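Local coordinates for protein glucose-resistance amylase regulator (Weissella paramesenteroides ATCC 33313, PDB 4RK6) that binds glucose and, as a regulator of the LacI family, probably controls transcription by binding operator DNA, at residues D169-T180 with T196-A207. Residues are numbered along the deposited sequence; the frame is centred on the assembly and turned at random.
Sequences DHSYETGYTSVT and TADMVGQGLINA. With GLC (alpha-D-glucopyranose), chain C.
Gly175 and Gly203 face each other where helices 172-180 and 198-207 come closest, their axes 6.5 Å apart and crossing at -40°. With no side chain on either, each surface is hollowed enough to admit the backbone of the other, and CA-H...O contacts line the seam: Gly175 CA lies 3.5 Å from Val200 O, and Gly203 CA reaches back to Tyr172 O. Val200 and Leu204 straddle the Gly175 hollow, CG1 of Val200 against its CA and CD2 of Leu204 against its carbonyl oxygen, while CG2 of Val200 lies against the carbonyl oxygens of His170 and Ser171.

On the flank toward the second subunit, Tyr172 is a knob in a hole made by Met199 (selenomethionine), Gln202, Gly203 and Asn206. With CG anti to the backbone N (chi1 172°), the Tyr172 ring runs along the partner helix, its CE1 3.5 Å from Gly203 CA. Tyr172 OH accepts a nearly straight bond from Asn206 ND2 (3.0 Å), which also donates to Ile232 O of the second subunit.

Both helices belong to the C-terminal lobe of a periplasmic-binding-protein fold of the LacI type, flanking its parallel sheet, and their N-terminal ends point into the sugar cleft. There Ala197 CB packs against His170 CB at 3.6 Å, and a short, bent hydrogen bond joins His170 ND1 to Thr196 OG1 (2.7 Å) at the ring edge. Asp134 N hydrogen-bonds the same oxygen, and the pairing would limit rotation of an imidazole whose face packs over C6 of the bound glucose.

At the far end Tyr176 lies flat on Ala207, whose CB sits over the ring centre in a CH-pi contact (3.8 Å to the centroid); Tyr176 OH is hydrogen-bonded to Asp210. Ala207 CB also wedges against Val179 CG2 at 3.6 Å, and Val179 CG1 meets Leu204 CD2.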
loop_
_atom_site.group_PDB
_atom_site.type_symbol
_atom_site.label_atom_id
_atom_site.label_comp_id
_atom_site.label_asym_id
_atom_site.label_seq_id
_atom_site.Cartn_x
_atom_site.Cartn_y
_atom_site.Cartn_z
ATOM N N ASP A 169 4.769 -15.411 7.643
ATOM C CA ASP A 169 3.932 -14.301 7.200
ATOM C C ASP A 169 4.311 -13.861 5.793
ATOM O O ASP A 169 5.263 -14.389 5.216
ATOM C CB ASP A 169 3.990 -13.141 8.208
ATOM C CG ASP A 169 5.339 -12.449 8.275
ATOM O OD1 ASP A 169 6.051 -12.326 7.258
ATOM O OD2 ASP A 169 5.662 -11.958 9.379
ATOM N N HIS A 170 3.568 -12.883 5.266
ATOM C CA HIS A 170 3.695 -12.484 3.856
ATOM C C HIS A 170 4.612 -11.269 3.679
ATOM O O HIS A 170 4.485 -10.545 2.684
ATOM C CB HIS A 170 2.321 -12.075 3.307
ATOM C CG HIS A 170 1.313 -13.167 3.287
ATOM N ND1 HIS A 170 1.435 -14.285 2.488
ATOM C CD2 HIS A 170 0.120 -13.282 3.921
ATOM C CE1 HIS A 170 0.383 -15.061 2.659
ATOM N NE2 HIS A 170 -0.428 -14.476 3.528
ATOM N N SER A 171 5.525 -11.035 4.622
ATOM C CA SER A 171 6.340 -9.822 4.613
ATOM C C SER A 171 7.589 -9.908 3.732
ATOM O O SER A 171 8.106 -10.973 3.432
ATOM C CB SER A 171 6.764 -9.454 6.045
ATOM O OG SER A 171 7.749 -10.352 6.558
ATOM N N TYR A 172 8.079 -8.731 3.356
ATOM C CA TYR A 172 9.382 -8.579 2.733
ATOM C C TYR A 172 10.476 -9.279 3.552
ATOM O O TYR A 172 11.315 -9.973 3.005
ATOM C CB TYR A 172 9.682 -7.101 2.610
ATOM C CG TYR A 172 11.088 -6.773 2.157
ATOM C CD1 TYR A 172 11.398 -6.686 0.807
ATOM C CD2 TYR A 172 12.096 -6.500 3.083
ATOM C CE1 TYR A 172 12.682 -6.359 0.389
ATOM C CE2 TYR A 172 13.386 -6.187 2.675
ATOM C CZ TYR A 172 13.676 -6.116 1.325
ATOM O OH TYR A 172 14.943 -5.800 0.910
ATOM N N GLU A 173 10.443 -9.065 4.862
ATOM C CA GLU A 173 11.450 -9.609 5.755
ATOM C C GLU A 173 11.480 -11.137 5.701
ATOM O O GLU A 173 12.545 -11.739 5.704
ATOM C CB GLU A 173 11.178 -9.137 7.186
ATOM C CG GLU A 173 11.510 -7.656 7.423
ATOM C CD GLU A 173 10.460 -6.644 6.926
ATOM O OE1 GLU A 173 9.311 -7.021 6.552
ATOM O OE2 GLU A 173 10.795 -5.429 6.910
ATOM N N THR A 174 10.309 -11.760 5.611
ATOM C CA THR A 174 10.253 -13.216 5.498
ATOM C C THR A 174 10.907 -13.687 4.205
ATOM O O THR A 174 11.660 -14.662 4.186
ATOM C CB THR A 174 8.816 -13.719 5.646
ATOM O OG1 THR A 174 8.375 -13.523 7.005
ATOM C CG2 THR A 174 8.678 -15.194 5.237
ATOM N N GLY A 175 10.650 -13.005 3.098
ATOM C CA GLY A 175 11.360 -13.369 1.887
ATOM C C GLY A 175 12.872 -13.198 2.001
ATOM O O GLY A 175 13.639 -14.041 1.538
ATOM N N TYR A 176 13.287 -12.075 2.569
ATOM C CA TYR A 176 14.700 -11.757 2.687
ATOM C C TYR A 176 15.412 -12.772 3.578
ATOM O O TYR A 176 16.493 -13.292 3.232
ATOM C CB TYR A 176 14.883 -10.353 3.252
ATOM C CG TYR A 176 16.274 -9.811 3.011
ATOM C CD1 TYR A 176 17.331 -10.151 3.852
ATOM C CD2 TYR A 176 16.544 -8.976 1.929
ATOM C CE1 TYR A 176 18.611 -9.668 3.618
ATOM C CE2 TYR A 176 17.817 -8.495 1.683
ATOM C CZ TYR A 176 18.857 -8.845 2.535
ATOM O OH TYR A 176 20.132 -8.385 2.286
ATOM N N THR A 177 14.801 -13.053 4.722
ATOM C CA THR A 177 15.433 -13.950 5.704
ATOM C C THR A 177 15.422 -15.403 5.282
ATOM O O THR A 177 16.285 -16.180 5.722
ATOM C CB THR A 177 14.822 -13.807 7.129
ATOM O OG1 THR A 177 13.435 -14.178 7.158
ATOM C CG2 THR A 177 14.982 -12.400 7.651
ATOM N N SER A 178 14.465 -15.800 4.443
ATOM C CA SER A 178 14.345 -17.204 4.070
ATOM C C SER A 178 15.660 -17.746 3.516
ATOM O O SER A 178 16.096 -18.837 3.877
ATOM C CB SER A 178 13.220 -17.413 3.047
ATOM O OG SER A 178 13.510 -16.779 1.810
ATOM N N VAL A 179 16.277 -17.000 2.613
ATOM C CA VAL A 179 17.466 -17.499 1.902
ATOM C C VAL A 179 18.777 -17.015 2.498
ATOM O O VAL A 179 19.834 -17.328 1.973
ATOM C CB VAL A 179 17.429 -17.130 0.404
ATOM C CG1 VAL A 179 16.337 -17.920 -0.281
ATOM C CG2 VAL A 179 17.224 -15.629 0.210
ATOM N N THR A 180 18.709 -16.268 3.590
ATOM C CA THR A 180 19.909 -15.806 4.291
ATOM C C THR A 180 20.054 -16.525 5.636
ATOM O O THR A 180 21.086 -17.118 5.905
ATOM C CB THR A 180 19.889 -14.277 4.479
ATOM O OG1 THR A 180 18.651 -13.882 5.072
ATOM C CG2 THR A 180 20.028 -13.583 3.143
ATOM N N THR A 196 4.409 -16.446 -1.259
ATOM C CA THR A 196 2.968 -16.395 -0.973
ATOM C C THR A 196 2.365 -14.995 -1.117
ATOM O O THR A 196 1.143 -14.838 -1.075
ATOM C CB THR A 196 2.604 -16.916 0.440
ATOM O OG1 THR A 196 3.189 -16.072 1.444
ATOM C CG2 THR A 196 3.045 -18.318 0.605
ATOM N N ALA A 197 3.220 -13.986 -1.264
ATOM C CA ALA A 197 2.771 -12.630 -1.586
ATOM C C ALA A 197 3.855 -11.922 -2.348
ATOM O O ALA A 197 5.023 -12.318 -2.299
ATOM C CB ALA A 197 2.405 -11.861 -0.334
ATOM N N ASP A 198 3.480 -10.897 -3.112
ATOM C CA ASP A 198 4.459 -10.185 -3.938
ATOM C C ASP A 198 5.696 -9.669 -3.161
ATOM O O ASP A 198 6.830 -9.782 -3.648
ATOM C CB ASP A 198 3.820 -8.999 -4.662
ATOM C CG ASP A 198 2.644 -9.412 -5.545
ATOM O OD1 ASP A 198 2.634 -10.533 -6.113
ATOM O OD2 ASP A 198 1.736 -8.569 -5.655
HETATM N N MSE A 199 5.475 -9.123 -1.965
HETATM C CA MSE A 199 6.567 -8.525 -1.164
HETATM C C MSE A 199 7.550 -9.603 -0.746
HETATM O O MSE A 199 8.726 -9.336 -0.638
HETATM C CB MSE A 199 6.028 -7.763 0.050
HETATM C CG MSE A 199 5.683 -6.340 -0.324
HETATM SE SE MSE A 199 7.383 -5.395 -0.621
HETATM C CE MSE A 199 6.474 -3.650 -0.573
ATOM N N VAL A 200 7.081 -10.838 -0.553
ATOM C CA VAL A 200 7.987 -11.941 -0.245
ATOM C C VAL A 200 8.961 -12.100 -1.411
ATOM O O VAL A 200 10.168 -12.273 -1.215
ATOM C CB VAL A 200 7.225 -13.253 0.020
ATOM C CG1 VAL A 200 8.184 -14.423 0.216
ATOM C CG2 VAL A 200 6.282 -13.098 1.197
ATOM N N GLY A 201 8.442 -12.045 -2.637
ATOM C CA GLY A 201 9.258 -12.129 -3.835
ATOM C C GLY A 201 10.274 -10.997 -3.935
ATOM O O GLY A 201 11.422 -11.204 -4.308
ATOM N N GLN A 202 9.853 -9.793 -3.567
ATOM C CA GLN A 202 10.774 -8.669 -3.560
ATOM C C GLN A 202 11.921 -8.894 -2.541
ATOM O O GLN A 202 13.082 -8.513 -2.783
ATOM C CB GLN A 202 10.016 -7.390 -3.275
ATOM C CG GLN A 202 10.869 -6.154 -3.225
ATOM C CD GLN A 202 11.387 -5.760 -4.586
ATOM O OE1 GLN A 202 10.670 -5.111 -5.370
ATOM N NE2 GLN A 202 12.627 -6.139 -4.885
ATOM N N GLY A 203 11.577 -9.467 -1.403
ATOM C CA GLY A 203 12.569 -9.783 -0.352
ATOM C C GLY A 203 13.589 -10.770 -0.845
ATOM O O GLY A 203 14.777 -10.614 -0.614
ATOM N N LEU A 204 13.110 -11.795 -1.533
ATOM C CA LEU A 204 13.983 -12.793 -2.134
ATOM C C LEU A 204 14.935 -12.178 -3.171
ATOM O O LEU A 204 16.145 -12.468 -3.180
ATOM C CB LEU A 204 13.141 -13.855 -2.820
ATOM C CG LEU A 204 12.442 -14.843 -1.877
ATOM C CD1 LEU A 204 11.335 -15.556 -2.631
ATOM C CD2 LEU A 204 13.445 -15.847 -1.358
ATOM N N ILE A 205 14.403 -11.326 -4.049
ATOM C CA ILE A 205 15.235 -10.665 -5.050
ATOM C C ILE A 205 16.360 -9.875 -4.378
ATOM O O ILE A 205 17.539 -9.983 -4.762
ATOM C CB ILE A 205 14.398 -9.725 -5.933
ATOM C CG1 ILE A 205 13.574 -10.539 -6.930
ATOM C CG2 ILE A 205 15.302 -8.718 -6.647
ATOM C CD1 ILE A 205 12.629 -9.674 -7.736
ATOM N N ASN A 206 16.006 -9.095 -3.369
ATOM C CA ASN A 206 17.000 -8.263 -2.708
ATOM C C ASN A 206 18.024 -9.080 -1.937
ATOM O O ASN A 206 19.192 -8.698 -1.913
ATOM C CB ASN A 206 16.346 -7.195 -1.819
ATOM C CG ASN A 206 15.826 -6.030 -2.626
ATOM O OD1 ASN A 206 16.013 -5.982 -3.833
ATOM N ND2 ASN A 206 15.190 -5.087 -1.976
ATOM N N ALA A 207 17.597 -10.171 -1.299
ATOM C CA ALA A 207 18.545 -10.992 -0.540
ATOM C C ALA A 207 19.563 -11.560 -1.508
ATOM O O ALA A 207 20.771 -11.566 -1.231
ATOM C CB ALA A 207 17.838 -12.102 0.216
HETATM C C1 GLC C . -4.470 -12.839 2.054
HETATM C C2 GLC C . -5.391 -13.277 0.916
HETATM C C3 GLC C . -4.662 -14.008 -0.193
HETATM C C4 GLC C . -3.395 -13.236 -0.572
HETATM C C5 GLC C . -2.508 -13.154 0.670
HETATM C C6 GLC C . -1.222 -12.377 0.398
HETATM O O1 GLC C . -4.299 -13.931 2.872
HETATM O O2 GLC C . -6.410 -14.150 1.400
HETATM O O3 GLC C . -5.574 -14.055 -1.285
HETATM O O4 GLC C . -2.760 -13.862 -1.645
HETATM O O5 GLC C . -3.159 -12.444 1.691
HETATM O O6 GLC C . -1.495 -11.063 0.023
#